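Minor fimbrium tip subunit Mfa3 (Porphyromonas gingivalis ATCC 33277, PDB 5NF4) forms part of the tip of the minor fimbriae, filamentous pili that mediate biofilm formation and adhesion to host cells and other oral bacteria. Local coordinates at residues D67-L72 with V116-N121; V141-D146 with Y222-N227; G158-R163 with Q193-K198; M253-V258 with T319-R324. All blocks are in the same frame, centred on the assembly; numbering follows the deposited sequence.

Interaction 1: residues D67-L72 with V116-N121; sequences DRVHSL and VANIPN
The side-chain amide of Asn-118 lies against the backbone of Arg-68 to Ser-71 and bonds to it from both ends. Its ND2 donates to Arg-68 O over 3.0 Å, with the acceptor almost in the amide plane, while a lone pair of OD1 accepts from the backbone N of His-70, 2.8 Å away. A weak third bond runs from Ser-71 N to the same OD1. These bonds fix the rotation of the amide, and ND2 has a further acceptor in Phe-159 O. OD1 also sits at the edge of the His-70 ring, in its plane, with ring and amide turned 50° from each other; the far end of that ring, NE2, bonds to Asn-155 O.

The contact marks the place where two antiparallel neighbours, strands 71-78 and 109-117, meet the loops at their ends. Leu-72 and Ala-117 form a non-hydrogen-bonded pair, their CA atoms 4.3 Å apart, and next to it Asn-118 N donates to Ser-71 O at 3.1 Å. Ala-117 CB is touched by Val-69 CG1 at 3.7 Å and by Leu-72 CD1 at 4.0 Å, in a buried patch to which Leu-192 adds its side chain. Ser-71 OG, turned by its chi1 of 69° toward segment 116-121, meets two waters there: one also bonds to Val-116 O and Ile-119 N, the other to Ile-119 O.

Interaction 2: residues V141-D146 with Y222-N227; sequences VFRDLD and YRLVPN
Arg-143 and Tyr-222 form an antiparallel hydrogen-bonded pair, with Arg-143 N donating to Tyr-222 O at 2.9 Å and Tyr-222 N returning a bond to Arg-143 O at 2.8 Å. This is a two-stranded antiparallel ribbon, made by strands 143-144 and 221-222 and separate from the larger sheet system of the chain. On the face shared by the pair, Arg-143 CB sits over the Tyr-222 ring in a CH-pi contact, 3.7 Å from its centroid, and CD follows toward the hydroxyl end. The ring reaches this place because Tyr-222 CG stands between the backbone N and carbonyl carbon (chi1 72°). Leu-145 CD1 packs against Tyr-222 CD2 at 3.8 Å. Beyond the aliphatic part, the Arg-143 guanidinium turns to Phe-138, bonding to its carbonyl O and making a cation-pi contact with its ring.

A second cluster forms round Phe-142, whose CE1 approaches Arg-223 NE, with ring and guanidinium planes only 10° apart. Arg-223 NE itself bonds to Gln-140 O, and NH1 bonds to Pro-226 O within its own segment. At the ring edge, Asn-227 OD1 lies 3.6 Å from Phe-142 CE1.

Interaction 3: residues G158-R163 with Q193-K198; sequences GFPMSR and QRVVAK
Ser-162 and Gln-193 exchange two backbone hydrogen bonds, Ser-162 N to Gln-193 O and Gln-193 N to Ser-162 O, each 2.9 Å long. A third bond, Val-195 N to Pro-160 O at 3.1 Å, carries the pairing beyond the first strand into the loop ahead of it. One water donates to both Ser-162 OG and Gln-193 O, and the serine hydroxyl also bonds to Leu-224 O, which ties this edge to the loop after strand 221-222.

The segments belong to a beta hairpin of strands 161-170 and 180-205, with Met-161 and Arg-194 as the non-hydrogen-bonded pair next to Ser-162 and Gln-193. Their side chains run side by side in the same direction, Met-161 CE lying 4.1 Å from Arg-194 CG. The guanidinium of Arg-194 continues to a salt bridge with Asp-67 and a cation-pi contact with Trp-346.

Gln-193 NE2 rests over one face of the Arg-163 guanidinium, 3.7 Å from Arg-163 NE, with amide and guanidinium planes 18° apart. A bend at chi2 (74°) brings the end of the arginine over to Gln-193, and its NH1 bonds to Lys-191 O. Further along, Pro-160 CB packs on Val-195 CG2 at 3.7 Å. Val-196 CG2 stands over the Phe-159 ring, 4.0 Å from its centroid, in a CH-pi contact; Tyr-252 and His-149 also meet this ring.

Interaction 4: residues M253-V258 with T319-R324; sequences MPEAIV and TVYRNR
A salt bridge and a single antiparallel beta bridge join the end of strand 248-254 and the residues after it to the loop that leads into strand 324-332. Ala-256 and Val-320 form the bridge, a hydrogen-bonded pair with N-O distances of 2.9 Å both from Ala-256 N to Val-320 O and from Val-320 N to Ala-256 O. A type II turn follows from Tyr-321 to Arg-324.

Arg-322 grips the buried Glu-255 carboxylate side-on: NE reaches OE1 at 3.1 Å and NH2 reaches OE2 at 3.0 Å, both from above the carboxylate plane, which is turned 67° from the guanidinium. OE1 also accepts Arg-322 N, and OE2 takes the N-H of Asn-227, while Arg-322 NH1 bonds to Arg-223 O. The glutamate extends to them with CG anti to its backbone N (chi1 -180°).

Met-253 CE touches Val-320 CG1 at 4.0 Å. At the far end, Val-258 N donates almost straight to Thr-319 OG1, 3.1 Å away.

Overall arrangement
The centre of interaction 3 lies about 4 Å from the centre of the chain, and this contact touches the other three. Interaction 1 centres about 10 Å from it and is joined by the Asp-67 OD1 to Arg-194 NH2 salt bridge, 2.6 Å long; interaction 4, about 11 Å away, is joined by backbone pairing of Val-196 with Asn-323 and of Ala-197 with Met-253. Interactions 1 and 4 do not touch, their nearest atoms being about 8 Å apart. The 222-227 segment of interaction 2 packs Tyr-222 against Pro-160 and Val-195 and places Leu-224 beside Val-116. A formic acid molecule, probably from the crystallisation liquor, lies about 5 Å from the Arg-223 side chain.

Interaction 1: residues D67-L72 with V116-N121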
loop_
_atom_site.group_PDB
_atom_site.type_symbol
_atom_site.label_atom_id
_atom_site.label_comp_id
_atom_site.label_asym_id
_atom_site.label_seq_id
_atom_site.Cartn_x
_atom_site.Cartn_y
_atom_site.Cartn_z
ATOM N N ASP A 67 4.668 10.522 0.829
ATOM C CA ASP A 67 6.032 9.981 0.779
ATOM C C ASP A 67 6.787 10.072 2.098
ATOM O O ASP A 67 7.927 9.620 2.197
ATOM C CB ASP A 67 6.821 10.737 -0.295
ATOM C CG ASP A 67 6.138 10.712 -1.640
ATOM O OD1 ASP A 67 5.481 9.698 -1.954
ATOM O OD2 ASP A 67 6.250 11.703 -2.386
ATOM N N ARG A 68 6.181 10.692 3.098
ATOM C CA ARG A 68 6.918 11.020 4.313
ATOM C C ARG A 68 7.092 9.803 5.178
ATOM O O ARG A 68 6.154 9.039 5.390
ATOM C CB ARG A 68 6.209 12.118 5.102
ATOM C CG ARG A 68 6.538 13.513 4.623
ATOM C CD ARG A 68 5.859 14.583 5.456
ATOM N NE ARG A 68 5.956 15.897 4.819
ATOM C CZ ARG A 68 5.713 17.052 5.429
ATOM N NH1 ARG A 68 5.370 17.080 6.714
ATOM N NH2 ARG A 68 5.832 18.188 4.753
ATOM N N VAL A 69 8.320 9.620 5.657
ATOM C CA VAL A 69 8.624 8.568 6.591
ATOM C C VAL A 69 8.994 9.234 7.907
ATOM O O VAL A 69 10.109 9.724 8.067
ATOM C CB VAL A 69 9.780 7.675 6.105
ATOM C CG1 VAL A 69 9.978 6.517 7.074
ATOM C CG2 VAL A 69 9.504 7.158 4.687
ATOM N N HIS A 70 8.054 9.193 8.846
ATOM C CA HIS A 70 8.162 9.859 10.147
ATOM C C HIS A 70 8.938 9.049 11.174
ATOM O O HIS A 70 9.599 9.602 12.043
ATOM C CB HIS A 70 6.761 10.126 10.696
ATOM C CG HIS A 70 5.987 11.106 9.878
ATOM N ND1 HIS A 70 5.158 10.722 8.846
ATOM C CD2 HIS A 70 5.949 12.458 9.915
ATOM C CE1 HIS A 70 4.624 11.802 8.301
ATOM N NE2 HIS A 70 5.093 12.869 8.927
ATOM N N SER A 71 8.800 7.740 11.085
ATOM C CA SER A 71 9.577 6.827 11.908
ATOM C C SER A 71 9.906 5.595 11.106
ATOM O O SER A 71 9.175 5.220 10.199
ATOM C CB SER A 71 8.824 6.438 13.176
ATOM O OG SER A 71 7.713 5.611 12.858
ATOM N N LEU A 72 11.011 4.950 11.456
ATOM C CA LEU A 72 11.446 3.755 10.770
ATOM C C LEU A 72 12.149 2.815 11.740
ATOM O O LEU A 72 13.167 3.185 12.317
ATOM C CB LEU A 72 12.397 4.123 9.623
ATOM C CG LEU A 72 12.971 2.934 8.848
ATOM C CD1 LEU A 72 11.857 2.190 8.113
ATOM C CD2 LEU A 72 14.077 3.390 7.908
ATOM N N VAL A 116 9.920 -1.355 9.118
ATOM C CA VAL A 116 8.533 -0.950 9.416
ATOM C C VAL A 116 8.516 0.563 9.637
ATOM O O VAL A 116 9.208 1.060 10.507
ATOM C CB VAL A 116 7.989 -1.692 10.665
ATOM C CG1 VAL A 116 6.594 -1.240 10.985
ATOM C CG2 VAL A 116 7.957 -3.207 10.396
ATOM N N ALA A 117 7.684 1.293 8.879
ATOM C CA ALA A 117 7.647 2.733 8.962
ATOM C C ALA A 117 6.264 3.230 9.337
ATOM O O ALA A 117 5.272 2.591 8.986
ATOM C CB ALA A 117 8.061 3.365 7.647
ATOM N N ASN A 118 6.253 4.330 10.088
ATOM C CA ASN A 118 5.021 5.038 10.431
ATOM C C ASN A 118 4.002 4.198 11.206
ATOM O O ASN A 118 2.801 4.417 11.111
ATOM C CB ASN A 118 4.395 5.562 9.150
ATOM C CG ASN A 118 5.254 6.613 8.483
ATOM O OD1 ASN A 118 6.091 7.237 9.141
ATOM N ND2 ASN A 118 5.021 6.854 7.186
ATOM N N ILE A 119 4.489 3.265 11.992
ATOM C CA ILE A 119 3.639 2.492 12.888
ATOM C C ILE A 119 3.633 3.147 14.276
ATOM O O ILE A 119 4.682 3.390 14.872
ATOM C CB ILE A 119 4.133 1.026 12.945
ATOM C CG1 ILE A 119 3.935 0.351 11.580
ATOM C CG2 ILE A 119 3.435 0.240 14.049
ATOM C CD1 ILE A 119 2.491 0.342 11.072
ATOM N N PRO A 120 2.438 3.481 14.799
ATOM C CA PRO A 120 2.385 4.104 16.127
ATOM C C PRO A 120 3.094 3.301 17.211
ATOM O O PRO A 120 2.821 2.092 17.375
ATOM C CB PRO A 120 0.882 4.171 16.422
ATOM C CG PRO A 120 0.248 4.171 15.098
ATOM C CD PRO A 120 1.098 3.322 14.218
ATOM N N ASN A 121 3.963 3.998 17.943
ATOM C CA ASN A 121 4.764 3.431 19.028
ATOM C C ASN A 121 5.504 2.153 18.663
ATOM O O ASN A 121 5.681 1.266 19.484
ATOM C CB ASN A 121 3.880 3.199 20.246
ATOM C CG ASN A 121 3.622 4.473 21.002
ATOM O OD1 ASN A 121 4.547 5.189 21.317
ATOM N ND2 ASN A 121 2.360 4.789 21.257
HETATM O O HOH W 1 7.574 2.612 12.521
HETATM O O HOH W 2 6.823 5.051 15.500
#

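Interaction 2: residues V141-D146 with Y222-N227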
loop_
_atom_site.group_PDB
_atom_site.type_symbol
_atom_site.label_atom_id
_atom_site.label_comp_id
_atom_site.label_asym_id
_atom_site.label_seq_id
_atom_site.Cartn_x
_atom_site.Cartn_y
_atom_site.Cartn_z
ATOM N N VAL A 141 0.057 -9.243 11.526
ATOM C CA VAL A 141 -1.132 -8.707 12.228
ATOM C C VAL A 141 -2.033 -7.910 11.287
ATOM O O VAL A 141 -1.543 -7.114 10.481
ATOM C CB VAL A 141 -0.695 -7.822 13.433
ATOM C CG1 VAL A 141 -1.885 -7.046 14.057
ATOM C CG2 VAL A 141 -0.037 -8.680 14.511
ATOM N N PHE A 142 -3.350 -8.127 11.399
ATOM C CA PHE A 142 -4.337 -7.284 10.706
ATOM C C PHE A 142 -4.544 -6.024 11.551
ATOM O O PHE A 142 -4.924 -6.083 12.719
ATOM C CB PHE A 142 -5.627 -8.095 10.468
ATOM C CG PHE A 142 -5.395 -9.333 9.681
ATOM C CD1 PHE A 142 -4.937 -9.266 8.369
ATOM C CD2 PHE A 142 -5.594 -10.571 10.261
ATOM C CE1 PHE A 142 -4.688 -10.427 7.636
ATOM C CE2 PHE A 142 -5.367 -11.728 9.526
ATOM C CZ PHE A 142 -4.899 -11.649 8.216
ATOM N N ARG A 143 -4.245 -4.874 10.968
ATOM C CA ARG A 143 -4.254 -3.600 11.693
ATOM C C ARG A 143 -5.302 -2.685 11.078
ATOM O O ARG A 143 -5.368 -2.544 9.844
ATOM C CB ARG A 143 -2.864 -2.924 11.632
ATOM C CG ARG A 143 -1.726 -3.859 12.127
ATOM C CD ARG A 143 -0.323 -3.243 12.051
ATOM N NE ARG A 143 0.656 -4.226 12.572
ATOM C CZ ARG A 143 0.874 -4.460 13.865
ATOM N NH1 ARG A 143 0.284 -3.739 14.813
ATOM N NH2 ARG A 143 1.696 -5.426 14.227
ATOM N N ASP A 144 -6.105 -2.036 11.909
ATOM C CA ASP A 144 -7.157 -1.218 11.336
ATOM C C ASP A 144 -6.570 0.091 10.835
ATOM O O ASP A 144 -5.882 0.772 11.596
ATOM C CB ASP A 144 -8.263 -0.971 12.371
ATOM C CG ASP A 144 -7.763 -0.366 13.668
ATOM O OD1 ASP A 144 -6.836 -0.916 14.316
ATOM O OD2 ASP A 144 -8.330 0.706 14.036
ATOM N N LEU A 145 -6.800 0.408 9.556
ATOM C CA LEU A 145 -6.273 1.644 8.977
ATOM C C LEU A 145 -6.832 2.851 9.692
ATOM O O LEU A 145 -8.040 2.932 9.925
ATOM C CB LEU A 145 -6.594 1.712 7.472
ATOM C CG LEU A 145 -5.894 2.809 6.679
ATOM C CD1 LEU A 145 -4.373 2.399 6.487
ATOM C CD2 LEU A 145 -6.542 3.016 5.345
ATOM N N ASP A 146 -5.967 3.770 10.068
ATOM C CA ASP A 146 -6.423 5.077 10.574
ATOM C C ASP A 146 -7.497 5.694 9.634
ATOM O O ASP A 146 -7.293 5.778 8.426
ATOM C CB ASP A 146 -5.202 6.001 10.721
ATOM C CG ASP A 146 -5.504 7.286 11.497
ATOM O OD1 ASP A 146 -6.540 7.936 11.238
ATOM O OD2 ASP A 146 -4.671 7.687 12.353
ATOM N N TYR A 222 -5.086 -3.187 7.177
ATOM C CA TYR A 222 -3.843 -3.367 6.466
ATOM C C TYR A 222 -2.990 -4.419 7.160
ATOM O O TYR A 222 -3.224 -4.827 8.301
ATOM C CB TYR A 222 -3.102 -2.054 6.350
ATOM C CG TYR A 222 -2.459 -1.488 7.596
ATOM C CD1 TYR A 222 -1.147 -1.818 7.949
ATOM C CD2 TYR A 222 -3.122 -0.587 8.389
ATOM C CE1 TYR A 222 -0.571 -1.294 9.066
ATOM C CE2 TYR A 222 -2.548 -0.048 9.518
ATOM C CZ TYR A 222 -1.253 -0.411 9.844
ATOM O OH TYR A 222 -0.648 0.112 10.945
ATOM N N ARG A 223 -1.967 -4.831 6.436
ATOM C CA ARG A 223 -1.032 -5.827 6.918
ATOM C C ARG A 223 0.355 -5.462 6.449
ATOM O O ARG A 223 0.507 -4.998 5.328
ATOM C CB ARG A 223 -1.442 -7.199 6.375
ATOM C CG ARG A 223 -0.829 -8.372 7.069
ATOM C CD ARG A 223 -1.116 -9.700 6.311
ATOM N NE ARG A 223 -1.064 -10.915 7.152
ATOM C CZ ARG A 223 -0.747 -12.134 6.729
ATOM N NH1 ARG A 223 -0.352 -12.339 5.481
ATOM N NH2 ARG A 223 -0.808 -13.163 7.573
ATOM N N LEU A 224 1.359 -5.680 7.283
ATOM C CA LEU A 224 2.716 -5.245 6.936
ATOM C C LEU A 224 3.447 -6.207 5.993
ATOM O O LEU A 224 4.547 -5.893 5.488
ATOM C CB LEU A 224 3.546 -5.038 8.195
ATOM C CG LEU A 224 3.090 -3.860 9.044
ATOM C CD1 LEU A 224 3.719 -3.948 10.400
ATOM C CD2 LEU A 224 3.394 -2.499 8.358
ATOM N N VAL A 225 2.860 -7.374 5.764
ATOM C CA VAL A 225 3.299 -8.236 4.664
ATOM C C VAL A 225 2.092 -8.582 3.843
ATOM O O VAL A 225 0.955 -8.512 4.321
ATOM C CB VAL A 225 3.972 -9.534 5.144
ATOM C CG1 VAL A 225 5.324 -9.241 5.649
ATOM C CG2 VAL A 225 3.101 -10.244 6.188
ATOM N N PRO A 226 2.313 -8.944 2.586
ATOM C CA PRO A 226 1.155 -9.201 1.724
ATOM C C PRO A 226 0.134 -10.199 2.267
ATOM O O PRO A 226 0.469 -11.193 2.906
ATOM C CB PRO A 226 1.802 -9.742 0.444
ATOM C CG PRO A 226 3.130 -9.126 0.414
ATOM C CD PRO A 226 3.586 -9.050 1.850
ATOM N N ASN A 227 -1.125 -9.897 1.967
ATOM C CA ASN A 227 -2.272 -10.722 2.301
ATOM C C ASN A 227 -2.337 -11.958 1.418
ATOM O O ASN A 227 -2.032 -11.885 0.229
ATOM C CB ASN A 227 -3.570 -9.925 2.125
ATOM C CG ASN A 227 -3.770 -8.867 3.180
ATOM O OD1 ASN A 227 -4.276 -9.152 4.254
ATOM N ND2 ASN A 227 -3.394 -7.633 2.869
HETATM O O HOH W 3 0.872 -6.101 10.258
#

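Interaction 3: residues G158-R163 with Q193-K198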
loop_
_atom_site.group_PDB
_atom_site.type_symbol
_atom_site.label_atom_id
_atom_site.label_comp_id
_atom_site.label_asym_id
_atom_site.label_seq_id
_atom_site.Cartn_x
_atom_site.Cartn_y
_atom_site.Cartn_z
ATOM N N GLY A 158 1.860 9.676 8.607
ATOM C CA GLY A 158 2.131 9.088 7.315
ATOM C C GLY A 158 1.508 7.727 7.176
ATOM O O GLY A 158 1.093 7.107 8.176
ATOM N N PHE A 159 1.472 7.229 5.941
ATOM C CA PHE A 159 0.984 5.874 5.651
ATOM C C PHE A 159 1.922 4.831 6.220
ATOM O O PHE A 159 3.128 4.969 6.068
ATOM C CB PHE A 159 0.882 5.630 4.132
ATOM C CG PHE A 159 -0.137 6.449 3.428
ATOM C CD1 PHE A 159 -1.466 6.465 3.842
ATOM C CD2 PHE A 159 0.212 7.146 2.289
ATOM C CE1 PHE A 159 -2.404 7.221 3.158
ATOM C CE2 PHE A 159 -0.702 7.882 1.610
ATOM C CZ PHE A 159 -2.030 7.924 2.049
ATOM N N PRO A 160 1.400 3.759 6.844
ATOM C CA PRO A 160 2.290 2.637 7.169
ATOM C C PRO A 160 2.997 2.101 5.950
ATOM O O PRO A 160 2.412 2.023 4.865
ATOM C CB PRO A 160 1.351 1.576 7.760
ATOM C CG PRO A 160 0.155 2.375 8.277
ATOM C CD PRO A 160 0.013 3.524 7.289
ATOM N N MET A 161 4.277 1.753 6.122
ATOM C CA MET A 161 5.081 1.181 5.040
ATOM C C MET A 161 5.950 0.066 5.602
ATOM O O MET A 161 6.219 0.016 6.803
ATOM C CB MET A 161 5.965 2.223 4.371
ATOM C CG MET A 161 5.323 3.541 4.143
ATOM S SD MET A 161 6.487 4.602 3.279
ATOM C CE MET A 161 5.569 6.144 3.227
ATOM N N SER A 162 6.340 -0.862 4.741
ATOM C CA SER A 162 7.274 -1.884 5.175
ATOM C C SER A 162 8.065 -2.476 4.050
ATOM O O SER A 162 7.757 -2.302 2.860
ATOM C CB SER A 162 6.510 -2.991 5.872
ATOM O OG SER A 162 5.634 -3.582 4.925
ATOM N N ARG A 163 9.097 -3.210 4.435
ATOM C CA ARG A 163 9.792 -4.034 3.474
ATOM C C ARG A 163 10.565 -5.076 4.252
ATOM O O ARG A 163 11.008 -4.805 5.362
ATOM C CB ARG A 163 10.710 -3.188 2.600
ATOM C CG ARG A 163 11.232 -3.902 1.362
ATOM C CD ARG A 163 10.193 -4.071 0.291
ATOM N NE ARG A 163 10.770 -4.887 -0.759
ATOM C CZ ARG A 163 11.356 -4.423 -1.854
ATOM N NH1 ARG A 163 11.402 -3.120 -2.108
ATOM N NH2 ARG A 163 11.884 -5.284 -2.714
ATOM N N GLN A 193 7.516 -0.135 0.941
ATOM C CA GLN A 193 6.241 -0.206 0.215
ATOM C C GLN A 193 5.125 0.239 1.110
ATOM O O GLN A 193 5.001 -0.269 2.227
ATOM C CB GLN A 193 5.966 -1.620 -0.276
ATOM C CG GLN A 193 6.895 -2.007 -1.399
ATOM C CD GLN A 193 6.882 -3.496 -1.678
ATOM O OE1 GLN A 193 6.142 -4.253 -1.046
ATOM N NE2 GLN A 193 7.699 -3.925 -2.633
ATOM N N ARG A 194 4.298 1.164 0.628
ATOM C CA ARG A 194 3.101 1.544 1.376
ATOM C C ARG A 194 2.148 0.352 1.462
ATOM O O ARG A 194 2.136 -0.485 0.555
ATOM C CB ARG A 194 2.392 2.734 0.707
ATOM C CG ARG A 194 3.277 3.976 0.596
ATOM C CD ARG A 194 2.712 4.976 -0.396
ATOM N NE ARG A 194 3.645 6.072 -0.689
ATOM C CZ ARG A 194 4.564 6.049 -1.646
ATOM N NH1 ARG A 194 4.709 4.979 -2.415
ATOM N NH2 ARG A 194 5.358 7.098 -1.819
ATOM N N VAL A 195 1.345 0.311 2.531
ATOM C CA VAL A 195 0.379 -0.778 2.760
ATOM C C VAL A 195 -0.949 -0.498 2.050
ATOM O O VAL A 195 -1.827 -1.368 2.033
ATOM C CB VAL A 195 0.131 -1.003 4.283
ATOM C CG1 VAL A 195 1.463 -1.336 4.966
ATOM C CG2 VAL A 195 -0.540 0.216 4.928
ATOM N N VAL A 196 -1.080 0.710 1.487
ATOM C CA VAL A 196 -2.301 1.126 0.791
ATOM C C VAL A 196 -2.029 1.279 -0.702
ATOM O O VAL A 196 -0.868 1.410 -1.125
ATOM C CB VAL A 196 -2.879 2.471 1.347
ATOM C CG1 VAL A 196 -3.376 2.306 2.793
ATOM C CG2 VAL A 196 -1.871 3.588 1.283
ATOM N N ALA A 197 -3.114 1.250 -1.467
ATOM C CA ALA A 197 -3.148 1.630 -2.878
ATOM C C ALA A 197 -3.720 3.052 -3.003
ATOM O O ALA A 197 -4.383 3.528 -2.091
ATOM C CB ALA A 197 -4.004 0.629 -3.691
ATOM N N LYS A 198 -3.444 3.715 -4.121
ATOM C CA LYS A 198 -3.960 5.056 -4.384
ATOM C C LYS A 198 -5.002 4.976 -5.480
ATOM O O LYS A 198 -4.746 4.419 -6.556
ATOM C CB LYS A 198 -2.811 5.974 -4.768
ATOM C CG LYS A 198 -3.170 7.403 -5.139
ATOM C CD LYS A 198 -1.909 8.212 -5.435
ATOM C CE LYS A 198 -2.220 9.640 -5.810
ATOM N NZ LYS A 198 -0.991 10.470 -5.870
HETATM O O HOH W 4 4.223 -3.081 2.749
#

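Interaction 4: residues M253-V258 with T319-R324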
loop_
_atom_site.group_PDB
_atom_site.type_symbol
_atom_site.label_atom_id
_atom_site.label_comp_id
_atom_site.label_asym_id
_atom_site.label_seq_id
_atom_site.Cartn_x
_atom_site.Cartn_y
_atom_site.Cartn_z
ATOM N N MET A 253 -6.763 3.003 -0.043
ATOM C CA MET A 253 -7.334 1.874 0.651
ATOM C C MET A 253 -6.307 0.764 0.848
ATOM O O MET A 253 -5.359 0.630 0.059
ATOM C CB MET A 253 -8.535 1.290 -0.091
ATOM C CG MET A 253 -8.271 0.785 -1.474
ATOM S SD MET A 253 -7.933 2.061 -2.715
ATOM C CE MET A 253 -8.710 1.222 -4.129
ATOM N N PRO A 254 -6.519 -0.035 1.885
ATOM C CA PRO A 254 -5.561 -1.131 2.046
ATOM C C PRO A 254 -5.658 -2.170 0.938
ATOM O O PRO A 254 -6.684 -2.321 0.282
ATOM C CB PRO A 254 -5.942 -1.736 3.381
ATOM C CG PRO A 254 -6.767 -0.702 4.077
ATOM C CD PRO A 254 -7.516 -0.028 2.970
ATOM N N GLU A 255 -4.562 -2.880 0.730
ATOM C CA GLU A 255 -4.577 -4.075 -0.094
ATOM C C GLU A 255 -5.779 -4.935 0.232
ATOM O O GLU A 255 -6.131 -5.099 1.400
ATOM C CB GLU A 255 -3.270 -4.855 0.131
ATOM C CG GLU A 255 -3.140 -6.113 -0.652
ATOM C CD GLU A 255 -1.758 -6.655 -0.490
ATOM O OE1 GLU A 255 -0.866 -6.228 -1.261
ATOM O OE2 GLU A 255 -1.573 -7.454 0.451
ATOM N N ALA A 256 -6.408 -5.481 -0.799
ATOM C CA ALA A 256 -7.561 -6.335 -0.634
ATOM C C ALA A 256 -7.510 -7.463 -1.631
ATOM O O ALA A 256 -7.584 -7.234 -2.842
ATOM C CB ALA A 256 -8.875 -5.527 -0.797
ATOM N N ILE A 257 -7.340 -8.681 -1.127
ATOM C CA ILE A 257 -7.363 -9.866 -1.977
ATOM C C ILE A 257 -8.786 -10.266 -2.301
ATOM O O ILE A 257 -9.625 -10.352 -1.416
ATOM C CB ILE A 257 -6.685 -11.062 -1.305
ATOM C CG1 ILE A 257 -5.287 -10.689 -0.825
ATOM C CG2 ILE A 257 -6.662 -12.258 -2.254
ATOM C CD1 ILE A 257 -4.388 -10.098 -1.881
ATOM N N VAL A 258 -9.050 -10.537 -3.578
ATOM C CA VAL A 258 -10.325 -11.118 -4.002
ATOM C C VAL A 258 -10.081 -12.433 -4.724
ATOM O O VAL A 258 -9.292 -12.488 -5.674
ATOM C CB VAL A 258 -11.091 -10.168 -4.937
ATOM C CG1 VAL A 258 -12.504 -10.712 -5.224
ATOM C CG2 VAL A 258 -11.171 -8.750 -4.320
ATOM N N THR A 319 -8.332 -8.065 -7.118
ATOM C CA THR A 319 -7.447 -7.764 -6.037
ATOM C C THR A 319 -6.931 -6.336 -6.196
ATOM O O THR A 319 -6.579 -5.913 -7.293
ATOM C CB THR A 319 -6.280 -8.739 -5.998
ATOM O OG1 THR A 319 -6.762 -10.033 -5.590
ATOM C CG2 THR A 319 -5.142 -8.261 -5.047
ATOM N N VAL A 320 -6.907 -5.613 -5.088
ATOM C CA VAL A 320 -6.251 -4.320 -5.002
ATOM C C VAL A 320 -4.898 -4.554 -4.326
ATOM O O VAL A 320 -4.873 -4.982 -3.192
ATOM C CB VAL A 320 -7.087 -3.335 -4.185
ATOM C CG1 VAL A 320 -6.366 -1.997 -3.967
ATOM C CG2 VAL A 320 -8.468 -3.108 -4.848
ATOM N N TYR A 321 -3.804 -4.250 -5.007
ATOM C CA TYR A 321 -2.454 -4.490 -4.492
ATOM C C TYR A 321 -1.850 -3.267 -3.793
ATOM O O TYR A 321 -2.005 -2.130 -4.257
ATOM C CB TYR A 321 -1.547 -4.925 -5.636
ATOM C CG TYR A 321 -1.823 -6.326 -6.132
ATOM C CD1 TYR A 321 -1.330 -7.437 -5.447
ATOM C CD2 TYR A 321 -2.582 -6.545 -7.265
ATOM C CE1 TYR A 321 -1.598 -8.726 -5.887
ATOM C CE2 TYR A 321 -2.853 -7.827 -7.710
ATOM C CZ TYR A 321 -2.350 -8.918 -7.015
ATOM O OH TYR A 321 -2.621 -10.187 -7.461
ATOM N N ARG A 322 -1.094 -3.501 -2.718
ATOM C CA ARG A 322 -0.439 -2.385 -2.041
ATOM C C ARG A 322 0.503 -1.619 -2.963
ATOM O O ARG A 322 1.142 -2.197 -3.849
ATOM C CB ARG A 322 0.352 -2.881 -0.836
ATOM C CG ARG A 322 1.546 -3.744 -1.208
ATOM C CD ARG A 322 2.217 -4.395 0.024
ATOM N NE ARG A 322 1.263 -5.244 0.726
ATOM C CZ ARG A 322 1.080 -5.268 2.037
ATOM N NH1 ARG A 322 1.856 -4.529 2.844
ATOM N NH2 ARG A 322 0.111 -6.037 2.535
ATOM N N ASN A 323 0.609 -0.324 -2.718
ATOM C CA ASN A 323 1.605 0.532 -3.327
ATOM C C ASN A 323 1.459 0.609 -4.847
ATOM O O ASN A 323 2.410 0.908 -5.555
ATOM C CB ASN A 323 3.012 0.062 -2.945
ATOM C CG ASN A 323 4.009 1.223 -2.810
ATOM O OD1 ASN A 323 3.729 2.238 -2.181
ATOM N ND2 ASN A 323 5.178 1.062 -3.408
ATOM N N ARG A 324 0.244 0.374 -5.334
ATOM C CA ARG A 324 -0.041 0.576 -6.743
ATOM C C ARG A 324 -0.990 1.768 -6.877
ATOM O O ARG A 324 -1.677 2.154 -5.924
ATOM C CB ARG A 324 -0.661 -0.670 -7.375
ATOM C CG ARG A 324 0.242 -1.920 -7.296
ATOM C CD ARG A 324 1.505 -1.817 -8.141
ATOM N NE ARG A 324 1.278 -1.822 -9.590
ATOM C CZ ARG A 324 0.863 -2.874 -10.299
ATOM N NH1 ARG A 324 0.584 -4.036 -9.709
ATOM N NH2 ARG A 324 0.707 -2.756 -11.612
HETATM O O HOH W 5 -7.806 -11.804 -8.230
#